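Tryptophan synthase alpha chain (Chlamydia trachomatis, PDB 6V82) probably cleaves indoleglycerol phosphate into indole and glyceraldehyde 3-phosphate, as the alpha subunit of the enzyme that completes tryptophan biosynthesis. Local coordinates at residues 57-60 with 61-65; 72-75 with 76-79; 104-107 with 108-112; 214-217 with 218-222. All coordinates share one frame; numbering follows the deposited sequence.

Interaction 1 (57-60 with 61-65)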
ATOM      1  N   PRO A  57      24.093 -23.821  12.596  1.00 48.98           N
ATOM      2  CA  PRO A  57      22.973 -23.603  13.534  1.00 48.76           C
ATOM      3  C   PRO A  57      23.085 -24.363  14.853  1.00 49.09           C
ATOM      4  O   PRO A  57      22.677 -23.842  15.900  1.00 45.87           O
ATOM      5  CB  PRO A  57      21.760 -24.071  12.718  1.00 48.35           C
ATOM      6  CG  PRO A  57      22.174 -23.902  11.308  1.00 45.12           C
ATOM      7  CD  PRO A  57      23.625 -24.220  11.260  1.00 39.05           C
ATOM      8  N   GLU A  58      23.610 -25.589  14.825  1.00 50.90           N
ATOM      9  CA  GLU A  58      23.788 -26.362  16.047  1.00 51.00           C
ATOM     10  C   GLU A  58      24.583 -25.575  17.071  1.00 47.28           C
ATOM     11  O   GLU A  58      24.225 -25.515  18.252  1.00 45.90           O
ATOM     12  CB  GLU A  58      24.499 -27.679  15.729  1.00 62.02           C
ATOM     13  CG  GLU A  58      23.591 -28.861  15.441  1.00 75.56           C
ATOM     14  CD  GLU A  58      23.358 -29.718  16.670  1.00 84.27           C
ATOM     15  OE1 GLU A  58      22.373 -30.489  16.687  1.00 89.90           O
ATOM     16  OE2 GLU A  58      24.163 -29.615  17.622  1.00 87.08           O
ATOM     17  N   ILE A  59      25.678 -24.964  16.624  1.00 45.44           N
ATOM     18  CA  ILE A  59      26.532 -24.209  17.524  1.00 43.09           C
ATOM     19  C   ILE A  59      25.884 -22.880  17.886  1.00 42.34           C
ATOM     20  O   ILE A  59      26.069 -22.372  19.002  1.00 41.22           O
ATOM     21  CB  ILE A  59      27.911 -24.042  16.866  1.00 45.38           C
ATOM     22  CG1 ILE A  59      28.468 -25.426  16.511  1.00 50.95           C
ATOM     23  CG2 ILE A  59      28.867 -23.304  17.777  1.00 42.71           C
ATOM     24  CD1 ILE A  59      28.447 -26.420  17.671  1.00 49.26           C
ATOM     25  N   GLN A  60      25.108 -22.301  16.964  1.00 37.48           N
ATOM     26  CA  GLN A  60      24.365 -21.085  17.273  1.00 40.75           C
ATOM     27  C   GLN A  60      23.432 -21.311  18.461  1.00 39.19           C
ATOM     28  O   GLN A  60      23.466 -20.556  19.438  1.00 35.66           O
ATOM     29  CB  GLN A  60      23.592 -20.615  16.033  1.00 47.16           C
ATOM     30  CG  GLN A  60      23.107 -19.169  16.088  1.00 59.77           C
ATOM     31  CD  GLN A  60      23.310 -18.410  14.767  1.00 71.86           C
ATOM     32  OE1 GLN A  60      23.457 -17.181  14.757  1.00 74.35           O
ATOM     33  NE2 GLN A  60      23.316 -19.141  13.652  1.00 74.56           N
ATOM     34  N   VAL A  61      22.624 -22.380  18.411  1.00 36.74           N
ATOM     35  CA  VAL A  61      21.703 -22.691  19.507  1.00 35.65           C
ATOM     36  C   VAL A  61      22.459 -23.030  20.794  1.00 40.35           C
ATOM     37  O   VAL A  61      21.994 -22.716  21.900  1.00 40.93           O
ATOM     38  CB  VAL A  61      20.755 -23.826  19.080  1.00 37.67           C
ATOM     39  CG1 VAL A  61      19.972 -24.347  20.259  1.00 35.98           C
ATOM     40  CG2 VAL A  61      19.806 -23.317  18.023  1.00 38.78           C
ATOM     41  N   SER A  62      23.630 -23.666  20.675  1.00 31.44           N
ATOM     42  CA  SER A  62      24.479 -23.907  21.837  1.00 35.14           C
ATOM     43  C   SER A  62      24.902 -22.595  22.495  1.00 34.18           C
ATOM     44  O   SER A  62      24.817 -22.437  23.719  1.00 27.95           O
ATOM     45  CB  SER A  62      25.709 -24.717  21.415  1.00 38.62           C
ATOM     46  OG  SER A  62      26.602 -24.909  22.500  1.00 33.72           O
ATOM     47  N   HIS A  63      25.375 -21.643  21.694  1.00 31.96           N
ATOM     48  CA  HIS A  63      25.707 -20.327  22.231  1.00 32.17           C
ATOM     49  C   HIS A  63      24.500 -19.682  22.917  1.00 32.49           C
ATOM     50  O   HIS A  63      24.629 -19.111  24.008  1.00 31.57           O
ATOM     51  CB  HIS A  63      26.240 -19.431  21.109  1.00 28.96           C
ATOM     52  CG  HIS A  63      27.618 -19.789  20.643  1.00 29.22           C
ATOM     53  ND1 HIS A  63      28.452 -18.881  20.023  1.00 30.98           N
ATOM     54  CD2 HIS A  63      28.317 -20.947  20.719  1.00 31.13           C
ATOM     55  CE1 HIS A  63      29.604 -19.462  19.740  1.00 29.92           C
ATOM     56  NE2 HIS A  63      29.547 -20.718  20.146  1.00 31.23           N
ATOM     57  N   ASP A  64      23.313 -19.774  22.300  1.00 28.80           N
ATOM     58  CA  ASP A  64      22.107 -19.239  22.931  1.00 33.67           C
ATOM     59  C   ASP A  64      21.903 -19.840  24.319  1.00 38.35           C
ATOM     60  O   ASP A  64      21.610 -19.117  25.278  1.00 35.81           O
ATOM     61  CB  ASP A  64      20.864 -19.487  22.062  1.00 37.68           C
ATOM     62  CG  ASP A  64      20.889 -18.719  20.728  1.00 56.93           C
ATOM     63  OD1 ASP A  64      21.843 -17.936  20.496  1.00 62.74           O
ATOM     64  OD2 ASP A  64      19.948 -18.909  19.904  1.00 62.50           O
ATOM     65  N   ARG A  65      22.067 -21.169  24.447  1.00 37.68           N
ATOM     66  CA  ARG A  65      21.859 -21.822  25.739  1.00 37.21           C
ATOM     67  C   ARG A  65      22.864 -21.329  26.777  1.00 37.57           C
ATOM     68  O   ARG A  65      22.500 -21.047  27.922  1.00 29.12           O
ATOM     69  CB  ARG A  65      21.948 -23.346  25.604  1.00 30.24           C
ATOM     70  CG  ARG A  65      20.762 -24.009  24.919  1.00 32.99           C
ATOM     71  CD  ARG A  65      20.792 -25.525  25.079  1.00 33.95           C
ATOM     72  NE  ARG A  65      22.052 -26.098  24.612  1.00 35.14           N
ATOM     73  CZ  ARG A  65      22.235 -26.616  23.398  1.00 42.00           C
ATOM     74  NH1 ARG A  65      21.232 -26.644  22.518  1.00 38.50           N
ATOM     75  NH2 ARG A  65      23.425 -27.104  23.064  1.00 44.22           N
TER
HETATM   76  O   HOH W   1      22.919 -27.263  20.139  1.00 35.07           O
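Val-61 opens the second half of this helical stretch by giving its N-H to Pro-57 O, 2.9 Å away and nearly straight at 170°. Its CG2 branch lies beside the same oxygen. Ser-62 N donates to Glu-58 O at 3.1 Å. That carbonyl also accepts from a water. The Ser-62 hydroxyl is hydrogen-bonded to Thr-19 OG1 and Asp-22 OD2. His-63 N bonds to Ile-59 O at 2.9 Å. The His-63 side chain leans back over the previous turn, because CG lies anti to the carbonyl carbon (chi1 -73°). Its NE2 comes 3.6 Å from the CG2 methyl of Ile-59, and Tyr-17 OH hydrogen-bonds the same nitrogen. Asp-64 N reaches Gln-60 O at 3.0 Å. Outside the contact, Asp-64 OD1 pairs with a basic side chain of another protein chain. Arg-65 NH2 donates to the water on Glu-58 O and pairs with Asp-22. The four backbone bonds are successive i to i+4 bonds at the start of helix 57-68. The Ile-59 side chain lies about 4 Å from that of Asp-55, a predicted proton acceptor. One flank of the helix packs on strand 13-19 and helix 229-236, while Pro-57, Gln-60, Val-61 and Asp-64 meet the other protein.

Interaction 2 (72-75 with 76-79)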
ATOM      1  N   THR A  72      29.526 -15.528  31.524  1.00 29.81           N
ATOM      2  CA  THR A  72      30.126 -14.207  31.504  1.00 26.14           C
ATOM      3  C   THR A  72      31.618 -14.356  31.291  1.00 28.46           C
ATOM      4  O   THR A  72      32.167 -15.461  31.358  1.00 28.62           O
ATOM      5  CB  THR A  72      29.878 -13.451  32.804  1.00 35.64           C
ATOM      6  OG1 THR A  72      30.546 -14.130  33.879  1.00 35.61           O
ATOM      7  CG2 THR A  72      28.375 -13.339  33.087  1.00 26.64           C
ATOM      8  N   SER A  73      32.289 -13.226  31.044  1.00 30.32           N
ATOM      9  CA  SER A  73      33.741 -13.281  30.921  1.00 32.28           C
ATOM     10  C   SER A  73      34.398 -13.753  32.216  1.00 31.73           C
ATOM     11  O   SER A  73      35.529 -14.247  32.181  1.00 35.94           O
ATOM     12  CB  SER A  73      34.291 -11.917  30.499  1.00 31.02           C
ATOM     13  OG  SER A  73      33.923 -10.907  31.421  1.00 32.05           O
ATOM     14  N   GLU A  74      33.700 -13.640  33.348  1.00 27.72           N
ATOM     15  CA  GLU A  74      34.197 -14.097  34.639  1.00 35.20           C
ATOM     16  C   GLU A  74      33.973 -15.592  34.868  1.00 35.30           C
ATOM     17  O   GLU A  74      34.884 -16.273  35.357  1.00 33.22           O
ATOM     18  CB  GLU A  74      33.547 -13.291  35.770  1.00 26.54           C
ATOM     19  CG  GLU A  74      34.019 -11.838  35.871  1.00 36.18           C
ATOM     20  CD  GLU A  74      35.533 -11.699  36.046  1.00 47.68           C
ATOM     21  OE1 GLU A  74      36.115 -12.351  36.952  1.00 53.36           O
ATOM     22  OE2 GLU A  74      36.147 -10.934  35.273  1.00 50.78           O
ATOM     23  N   THR A  75      32.784 -16.136  34.546  1.00 29.62           N
ATOM     24  CA  THR A  75      32.598 -17.569  34.770  1.00 29.74           C
ATOM     25  C   THR A  75      33.365 -18.399  33.752  1.00 27.10           C
ATOM     26  O   THR A  75      33.647 -19.572  34.012  1.00 28.38           O
ATOM     27  CB  THR A  75      31.122 -17.979  34.743  1.00 30.33           C
ATOM     28  OG1 THR A  75      30.616 -17.872  33.407  1.00 36.86           O
ATOM     29  CG2 THR A  75      30.293 -17.132  35.679  1.00 26.32           C
ATOM     30  N   LEU A  76      33.708 -17.812  32.604  1.00 29.03           N
ATOM     31  CA  LEU A  76      34.614 -18.477  31.673  1.00 27.96           C
ATOM     32  C   LEU A  76      35.966 -18.746  32.332  1.00 30.04           C
ATOM     33  O   LEU A  76      36.536 -19.832  32.172  1.00 27.77           O
ATOM     34  CB  LEU A  76      34.772 -17.632  30.411  1.00 22.70           C
ATOM     35  CG  LEU A  76      35.819 -18.094  29.387  1.00 27.21           C
ATOM     36  CD1 LEU A  76      35.427 -19.396  28.693  1.00 21.39           C
ATOM     37  CD2 LEU A  76      36.035 -17.006  28.364  1.00 29.30           C
ATOM     38  N   LEU A  77      36.474 -17.779  33.108  1.00 29.31           N
ATOM     39  CA  LEU A  77      37.683 -18.008  33.892  1.00 26.48           C
ATOM     40  C   LEU A  77      37.481 -19.129  34.901  1.00 27.60           C
ATOM     41  O   LEU A  77      38.369 -19.972  35.076  1.00 31.18           O
ATOM     42  CB  LEU A  77      38.118 -16.720  34.598  1.00 27.14           C
ATOM     43  CG  LEU A  77      38.584 -15.591  33.672  1.00 26.61           C
ATOM     44  CD1 LEU A  77      39.008 -14.393  34.489  1.00 25.64           C
ATOM     45  CD2 LEU A  77      39.717 -16.053  32.773  1.00 29.47           C
ATOM     46  N   GLU A  78      36.328 -19.153  35.585  1.00 30.20           N
ATOM     47  CA  GLU A  78      36.023 -20.266  36.487  1.00 33.63           C
ATOM     48  C   GLU A  78      36.074 -21.597  35.757  1.00 34.29           C
ATOM     49  O   GLU A  78      36.570 -22.592  36.299  1.00 30.01           O
ATOM     50  CB  GLU A  78      34.634 -20.127  37.083  1.00 39.96           C
ATOM     51  CG  GLU A  78      34.420 -19.107  38.128  1.00 50.64           C
ATOM     52  CD  GLU A  78      33.034 -19.273  38.720  1.00 61.01           C
ATOM     53  OE1 GLU A  78      32.689 -20.422  39.109  1.00 58.69           O
ATOM     54  OE2 GLU A  78      32.284 -18.269  38.753  1.00 63.20           O
ATOM     55  N   ILE A  79      35.502 -21.642  34.547  1.00 28.18           N
ATOM     56  CA  ILE A  79      35.464 -22.879  33.778  1.00 27.92           C
ATOM     57  C   ILE A  79      36.876 -23.341  33.451  1.00 28.17           C
ATOM     58  O   ILE A  79      37.230 -24.508  33.656  1.00 25.75           O
ATOM     59  CB  ILE A  79      34.636 -22.685  32.500  1.00 22.10           C
ATOM     60  CG1 ILE A  79      33.155 -22.608  32.846  1.00 27.03           C
ATOM     61  CG2 ILE A  79      34.923 -23.813  31.512  1.00 19.89           C
ATOM     62  CD1 ILE A  79      32.320 -22.164  31.703  1.00 29.20           C
TER
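Thr-75 and Glu-78 meet one turn apart on the side of helix 73-84 that meets Thr-25 of helix 25-37. The Thr-75 CG2 methyl lies 3.8 Å from Glu-78 OE2, and the two side chains cross at a slant. The extended Glu-78 chain runs back past Thr-75, with its CB 3.3 Å from Thr-75 O. Ile-79 uses that same carbonyl. Its N donates to Thr-75 O at 2.8 Å, and its CG1 packs beside the oxygen. Leu-76 N bonds to Thr-72 O at 3.1 Å, and Glu-78 N to Glu-74 O. Thr-72 and Thr-75 build a capping box at the helix start. Thr-72 is the N-cap: its OG1 takes the N-H of Thr-75 at 3.1 Å and, more weakly, that of Glu-74. In return Thr-72 N donates to Thr-75 OG1 at 3.2 Å, almost straight at 174°. Thr-75 can accept this bond because its chi1 of 70° sets OG1 between the backbone N and the carbonyl carbon. The box thus ties up N-H groups of the first turn, which have no preceding helical carbonyl to bond. Farther out, Glu-74 OE2 makes a salt bridge with Arg-111, and Ser-73 OG bonds an acidic side chain of another protein chain. Leu-76 and Ile-79 face inward to Leu-45 on strand 42-46, whereas Leu-77 packs on helix 106-115. Ile-79 also rests on Thr-25.

Interaction 3 (104-107 with 108-112)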
ATOM      1  N   ARG A 104      36.978  -6.503  26.387  1.00 26.11           N
ATOM      2  CA  ARG A 104      37.839  -6.697  27.543  1.00 27.58           C
ATOM      3  C   ARG A 104      39.125  -5.895  27.332  1.00 31.44           C
ATOM      4  O   ARG A 104      39.250  -5.121  26.382  1.00 40.94           O
ATOM      5  CB  ARG A 104      38.112  -8.186  27.760  1.00 25.26           C
ATOM      6  CG  ARG A 104      36.862  -9.054  27.904  1.00 25.36           C
ATOM      7  CD  ARG A 104      36.336  -9.101  29.344  1.00 29.67           C
ATOM      8  NE  ARG A 104      36.051  -7.779  29.914  1.00 28.31           N
ATOM      9  CZ  ARG A 104      34.899  -7.126  29.767  1.00 35.55           C
ATOM     10  NH1 ARG A 104      34.733  -5.936  30.323  1.00 27.50           N
ATOM     11  NH2 ARG A 104      33.910  -7.660  29.057  1.00 33.84           N
ATOM     12  N   ASP A 105      40.106  -6.070  28.200  1.00 33.71           N
ATOM     13  CA  ASP A 105      41.347  -5.323  28.078  1.00 35.21           C
ATOM     14  C   ASP A 105      42.535  -6.277  28.095  1.00 37.68           C
ATOM     15  O   ASP A 105      42.382  -7.505  28.154  1.00 32.86           O
ATOM     16  CB  ASP A 105      41.482  -4.286  29.195  1.00 35.38           C
ATOM     17  CG  ASP A 105      41.367  -4.896  30.569  1.00 47.53           C
ATOM     18  OD1 ASP A 105      41.098  -6.118  30.667  1.00 53.59           O
ATOM     19  OD2 ASP A 105      41.547  -4.149  31.557  1.00 50.84           O
ATOM     20  N   LEU A 106      43.735  -5.689  28.061  1.00 37.62           N
ATOM     21  CA  LEU A 106      44.950  -6.495  28.064  1.00 37.85           C
ATOM     22  C   LEU A 106      45.035  -7.346  29.321  1.00 37.49           C
ATOM     23  O   LEU A 106      45.497  -8.498  29.277  1.00 36.90           O
ATOM     24  CB  LEU A 106      46.175  -5.595  27.938  1.00 45.99           C
ATOM     25  CG  LEU A 106      47.479  -6.347  27.702  1.00 49.91           C
ATOM     26  CD1 LEU A 106      47.379  -7.177  26.431  1.00 47.46           C
ATOM     27  CD2 LEU A 106      48.614  -5.363  27.612  1.00 53.07           C
ATOM     28  N   ASP A 107      44.564  -6.809  30.450  1.00 38.45           N
ATOM     29  CA  ASP A 107      44.660  -7.551  31.701  1.00 42.39           C
ATOM     30  C   ASP A 107      43.810  -8.810  31.661  1.00 36.64           C
ATOM     31  O   ASP A 107      44.179  -9.835  32.242  1.00 37.03           O
ATOM     32  CB  ASP A 107      44.250  -6.672  32.878  1.00 52.48           C
ATOM     33  CG  ASP A 107      44.332  -7.416  34.193  1.00 66.17           C
ATOM     34  OD1 ASP A 107      45.466  -7.640  34.688  1.00 67.17           O
ATOM     35  OD2 ASP A 107      43.260  -7.806  34.710  1.00 69.37           O
ATOM     36  N   TYR A 108      42.666  -8.759  30.981  1.00 36.93           N
ATOM     37  CA  TYR A 108      41.845  -9.957  30.881  1.00 27.97           C
ATOM     38  C   TYR A 108      42.563 -11.040  30.090  1.00 28.81           C
ATOM     39  O   TYR A 108      42.443 -12.229  30.402  1.00 24.18           O
ATOM     40  CB  TYR A 108      40.500  -9.629  30.250  1.00 24.03           C
ATOM     41  CG  TYR A 108      39.575 -10.818  30.205  1.00 26.68           C
ATOM     42  CD1 TYR A 108      38.921 -11.253  31.350  1.00 25.51           C
ATOM     43  CD2 TYR A 108      39.370 -11.522  29.016  1.00 21.99           C
ATOM     44  CE1 TYR A 108      38.075 -12.352  31.310  1.00 21.25           C
ATOM     45  CE2 TYR A 108      38.529 -12.614  28.968  1.00 22.11           C
ATOM     46  CZ  TYR A 108      37.886 -13.019  30.118  1.00 27.50           C
ATOM     47  OH  TYR A 108      37.044 -14.098  30.071  1.00 27.68           O
ATOM     48  N   LEU A 109      43.330 -10.647  29.070  1.00 34.44           N
ATOM     49  CA  LEU A 109      44.114 -11.632  28.329  1.00 34.74           C
ATOM     50  C   LEU A 109      45.124 -12.324  29.236  1.00 35.98           C
ATOM     51  O   LEU A 109      45.276 -13.551  29.187  1.00 36.81           O
ATOM     52  CB  LEU A 109      44.820 -10.966  27.152  1.00 31.26           C
ATOM     53  CG  LEU A 109      43.899 -10.460  26.044  1.00 30.35           C
ATOM     54  CD1 LEU A 109      44.728  -9.847  24.933  1.00 25.20           C
ATOM     55  CD2 LEU A 109      42.990 -11.581  25.516  1.00 21.68           C
ATOM     56  N   ARG A 110      45.821 -11.548  30.074  1.00 31.08           N
ATOM     57  CA  ARG A 110      46.722 -12.132  31.060  1.00 28.53           C
ATOM     58  C   ARG A 110      45.979 -13.062  32.006  1.00 32.59           C
ATOM     59  O   ARG A 110      46.477 -14.147  32.332  1.00 34.07           O
ATOM     60  CB  ARG A 110      47.436 -11.035  31.851  1.00 31.42           C
ATOM     61  CG  ARG A 110      48.584 -10.403  31.088  1.00 53.09           C
ATOM     62  CD  ARG A 110      49.381  -9.452  31.950  1.00 53.19           C
ATOM     63  NE  ARG A 110      48.600  -8.264  32.259  1.00 56.33           N
ATOM     64  CZ  ARG A 110      48.853  -7.065  31.757  1.00 61.96           C
ATOM     65  NH1 ARG A 110      48.080  -6.032  32.085  1.00 67.34           N
ATOM     66  NH2 ARG A 110      49.891  -6.904  30.939  1.00 60.36           N
ATOM     67  N   ARG A 111      44.783 -12.664  32.453  1.00 31.87           N
ATOM     68  CA  ARG A 111      44.014 -13.539  33.333  1.00 32.35           C
ATOM     69  C   ARG A 111      43.630 -14.836  32.627  1.00 27.92           C
ATOM     70  O   ARG A 111      43.601 -15.900  33.257  1.00 29.37           O
ATOM     71  CB  ARG A 111      42.777 -12.802  33.863  1.00 33.09           C
ATOM     72  CG  ARG A 111      43.107 -11.632  34.807  1.00 33.86           C
ATOM     73  CD  ARG A 111      41.852 -10.821  35.172  1.00 33.43           C
ATOM     74  NE  ARG A 111      41.027 -11.529  36.150  1.00 33.47           N
ATOM     75  CZ  ARG A 111      39.693 -11.564  36.149  1.00 38.51           C
ATOM     76  NH1 ARG A 111      38.997 -10.939  35.193  1.00 36.64           N
ATOM     77  NH2 ARG A 111      39.055 -12.253  37.101  1.00 34.69           N
ATOM     78  N   LEU A 112      43.362 -14.780  31.321  1.00 26.89           N
ATOM     79  CA  LEU A 112      43.075 -16.004  30.573  1.00 27.45           C
ATOM     80  C   LEU A 112      44.289 -16.928  30.550  1.00 32.34           C
ATOM     81  O   LEU A 112      44.183 -18.129  30.835  1.00 31.78           O
ATOM     82  CB  LEU A 112      42.651 -15.663  29.149  1.00 25.00           C
ATOM     83  CG  LEU A 112      41.241 -15.154  28.881  1.00 26.57           C
ATOM     84  CD1 LEU A 112      41.194 -14.617  27.452  1.00 26.61           C
ATOM     85  CD2 LEU A 112      40.219 -16.265  29.078  1.00 20.91           C
TER
HETATM   86  O   HOH W   2      40.142  -8.555  33.588  1.00 49.66           O
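Tyr-108 presents one ring face to the aliphatic chain of Arg-104. Arg-104 CD sits 3.8 Å from the ring centroid, only 12° off the ring normal, which makes a CH-pi contact. The contact lies at the N-cap of helix 106-115, where Asp-105 is the capping residue. CG of Arg-104 lies over the same ring, nearest to Tyr-108 CD2. A water lies at the ring edge, in plane. It accepts from Arg-111 NH1 and donates weakly to Asp-107 OD2, so it links those side chains. The Arg-110 guanidinium has Leu-106 CG over one face. Asp-105 OD1 accepts from Tyr-108 N at 3.1 Å, met from above the carboxylate plane. With chi1 of 55° the carboxylate turns back over the helix start. Regular helical bonds follow, from Arg-110 N to Leu-106 O and from Arg-111 N to Asp-107 O. Leu-106 CD1 also touches Leu-109 CD1 at 4.0 Å, on the flank that packs against helix 136-144. Tyr-108 OH bonds Ser-73 O, while Arg-104 NH2 bonds the backbone of another protein chain. Asp-107 lies near two arginines without a salt bridge to either; Arg-111 NH1 pairs with Glu-74 OE2 instead. Asp-107 OD1 is 4.0 Å from Arg-110 NE. The planes of its carboxylate and the Arg-111 guanidinium are nearly parallel, 5° apart, and Asp-107 OD2 is 3.4 Å from Arg-111 CD.

Interaction 4 (214-217 with 218-222)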
ATOM      1  N   ALA A 214      37.834 -39.196  10.089  1.00 56.32           N
ATOM      2  CA  ALA A 214      38.971 -38.713  10.868  1.00 52.41           C
ATOM      3  C   ALA A 214      40.256 -39.390  10.417  1.00 53.60           C
ATOM      4  O   ALA A 214      41.282 -38.733  10.214  1.00 55.19           O
ATOM      5  CB  ALA A 214      38.741 -38.940  12.366  1.00 47.68           C
ATOM      6  N   ALA A 215      40.216 -40.713  10.249  1.00 53.92           N
ATOM      7  CA  ALA A 215      41.378 -41.416   9.716  1.00 58.94           C
ATOM      8  C   ALA A 215      41.738 -40.900   8.329  1.00 59.69           C
ATOM      9  O   ALA A 215      42.921 -40.753   8.000  1.00 62.82           O
ATOM     10  CB  ALA A 215      41.116 -42.918   9.679  1.00 57.19           C
ATOM     11  N   HIS A 216      40.727 -40.601   7.511  1.00 56.18           N
ATOM     12  CA  HIS A 216      40.975 -40.057   6.181  1.00 61.12           C
ATOM     13  C   HIS A 216      41.684 -38.708   6.261  1.00 60.03           C
ATOM     14  O   HIS A 216      42.669 -38.465   5.550  1.00 56.84           O
ATOM     15  CB  HIS A 216      39.656 -39.921   5.426  1.00 64.52           C
ATOM     16  CG  HIS A 216      39.809 -39.348   4.055  1.00 75.90           C
ATOM     17  ND1 HIS A 216      40.283 -40.086   2.991  1.00 82.27           N
ATOM     18  CD2 HIS A 216      39.563 -38.105   3.575  1.00 76.73           C
ATOM     19  CE1 HIS A 216      40.313 -39.324   1.911  1.00 83.25           C
ATOM     20  NE2 HIS A 216      39.881 -38.119   2.238  1.00 79.89           N
ATOM     21  N   VAL A 217      41.191 -37.818   7.129  1.00 55.90           N
ATOM     22  CA  VAL A 217      41.767 -36.483   7.261  1.00 53.68           C
ATOM     23  C   VAL A 217      43.218 -36.557   7.728  1.00 55.54           C
ATOM     24  O   VAL A 217      44.078 -35.811   7.245  1.00 53.83           O
ATOM     25  CB  VAL A 217      40.901 -35.632   8.212  1.00 49.94           C
ATOM     26  CG1 VAL A 217      41.687 -34.436   8.735  1.00 41.91           C
ATOM     27  CG2 VAL A 217      39.641 -35.183   7.502  1.00 45.31           C
ATOM     28  N   LEU A 218      43.521 -37.474   8.655  1.00 56.61           N
ATOM     29  CA  LEU A 218      44.857 -37.564   9.240  1.00 51.97           C
ATOM     30  C   LEU A 218      45.929 -38.038   8.253  1.00 58.27           C
ATOM     31  O   LEU A 218      47.118 -37.935   8.574  1.00 50.90           O
ATOM     32  CB  LEU A 218      44.825 -38.485  10.464  1.00 46.88           C
ATOM     33  CG  LEU A 218      43.952 -38.010  11.626  1.00 45.94           C
ATOM     34  CD1 LEU A 218      43.785 -39.095  12.672  1.00 44.22           C
ATOM     35  CD2 LEU A 218      44.497 -36.733  12.256  1.00 43.51           C
ATOM     36  N   ASN A 219      45.544 -38.547   7.075  1.00 60.39           N
ATOM     37  CA  ASN A 219      46.526 -38.876   6.041  1.00 66.95           C
ATOM     38  C   ASN A 219      47.369 -37.669   5.646  1.00 63.10           C
ATOM     39  O   ASN A 219      48.528 -37.825   5.245  1.00 63.83           O
ATOM     40  CB  ASN A 219      45.830 -39.420   4.791  1.00 78.20           C
ATOM     41  CG  ASN A 219      45.550 -40.905   4.866  1.00 85.23           C
ATOM     42  OD1 ASN A 219      46.362 -41.681   5.374  1.00 88.42           O
ATOM     43  ND2 ASN A 219      44.394 -41.313   4.342  1.00 86.27           N
ATOM     44  N   TYR A 220      46.797 -36.467   5.722  1.00 60.21           N
ATOM     45  CA  TYR A 220      47.438 -35.246   5.244  1.00 56.86           C
ATOM     46  C   TYR A 220      47.426 -34.118   6.261  1.00 50.74           C
ATOM     47  O   TYR A 220      48.244 -33.197   6.147  1.00 52.41           O
ATOM     48  CB  TYR A 220      46.757 -34.757   3.952  1.00 57.65           C
ATOM     49  CG  TYR A 220      45.256 -34.569   4.094  1.00 58.86           C
ATOM     50  CD1 TYR A 220      44.369 -35.577   3.738  1.00 55.65           C
ATOM     51  CD2 TYR A 220      44.729 -33.384   4.609  1.00 57.15           C
ATOM     52  CE1 TYR A 220      42.999 -35.407   3.883  1.00 56.85           C
ATOM     53  CE2 TYR A 220      43.361 -33.206   4.759  1.00 56.61           C
ATOM     54  CZ  TYR A 220      42.502 -34.218   4.395  1.00 58.57           C
ATOM     55  OH  TYR A 220      41.144 -34.032   4.549  1.00 64.22           O
ATOM     56  N   SER A 221      46.532 -34.153   7.239  1.00 47.01           N
ATOM     57  CA  SER A 221      46.416 -33.136   8.265  1.00 44.42           C
ATOM     58  C   SER A 221      47.114 -33.610   9.531  1.00 46.45           C
ATOM     59  O   SER A 221      47.203 -34.812   9.792  1.00 48.68           O
ATOM     60  CB  SER A 221      44.943 -32.839   8.552  1.00 44.36           C
ATOM     61  OG  SER A 221      44.805 -31.860   9.572  1.00 47.84           O
ATOM     62  N   ASP A 222      47.622 -32.653  10.314  1.00 42.56           N
ATOM     63  CA  ASP A 222      48.247 -32.978  11.591  1.00 44.27           C
ATOM     64  C   ASP A 222      47.232 -33.234  12.697  1.00 46.24           C
ATOM     65  O   ASP A 222      47.610 -33.682  13.782  1.00 45.26           O
ATOM     66  CB  ASP A 222      49.205 -31.856  11.996  1.00 46.49           C
ATOM     67  CG  ASP A 222      50.362 -31.718  11.031  1.00 53.14           C
ATOM     68  OD1 ASP A 222      51.095 -32.713  10.852  1.00 54.07           O
ATOM     69  OD2 ASP A 222      50.519 -30.634  10.424  1.00 54.00           O
TER
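Tyr-220 folds back over Val-217 because its chi1 of 55° swings the ring toward the preceding turn. Val-217 has chi1 161°. This sends CG1 toward Ser-221, with Ser-221 CB 3.6 Å away, while the CG2 branch of Val-217 lies 3.5 Å from Tyr-220 OH. The result is a ring laid over the last turn of helix 211-218. Val-217 O sits above the ring centre, 3.3 Å from the plane. The same oxygen accepts two N-H groups. Ser-221 N comes in the carbonyl plane at 3.0 Å, and Tyr-220 N comes from above that plane at 3.2 Å. Earlier in the turn Leu-218 N bonds to Ala-214 O, as in a regular helix. Leu-218 CG lies against that oxygen. Asn-219 N instead reaches back only three residues, to His-216 O, well above the carbonyl plane. The chain then leaves the helix and leads into strand 223-226. Tyr-220 OH bonds Asp-204 of strand 202-205, and the Tyr-220 ring meets Phe-191 edge to face. Ser-221 OG bonds Gly-223 O and Asp-204 N. Val-217 itself packs on Phe-224, so this turn joins helix 211-218 to the sheet. The carbonyl of buried Val-217, gripped by two donors and roofed by an aromatic face, probably keeps the helix end in one shape, and Asp-204 supplies a polar partner for the phenol of buried Tyr-220.

In the fold
All four interactions are local contacts along or at the ends of helices around the parallel sheet of a TIM-barrel fold. Interaction 1 has four buried and no exposed residues among those touching; interaction 3, with two buried and three exposed, is the most surface-like. Interactions 2 and 3 are N-capped helix starts, one by threonine and one by aspartate, and a hydrogen bond and a salt bridge join them. Interaction 1 relies on backbone bonds in the first turns of its helix and lies nearest the predicted active site. Interactions 1, 2 and 3 all reach another protein chain. Interaction 4 does not. It is a helix end whose last carbonyl faces a tyrosine ring, its centre about 34 Å from that of interaction 2.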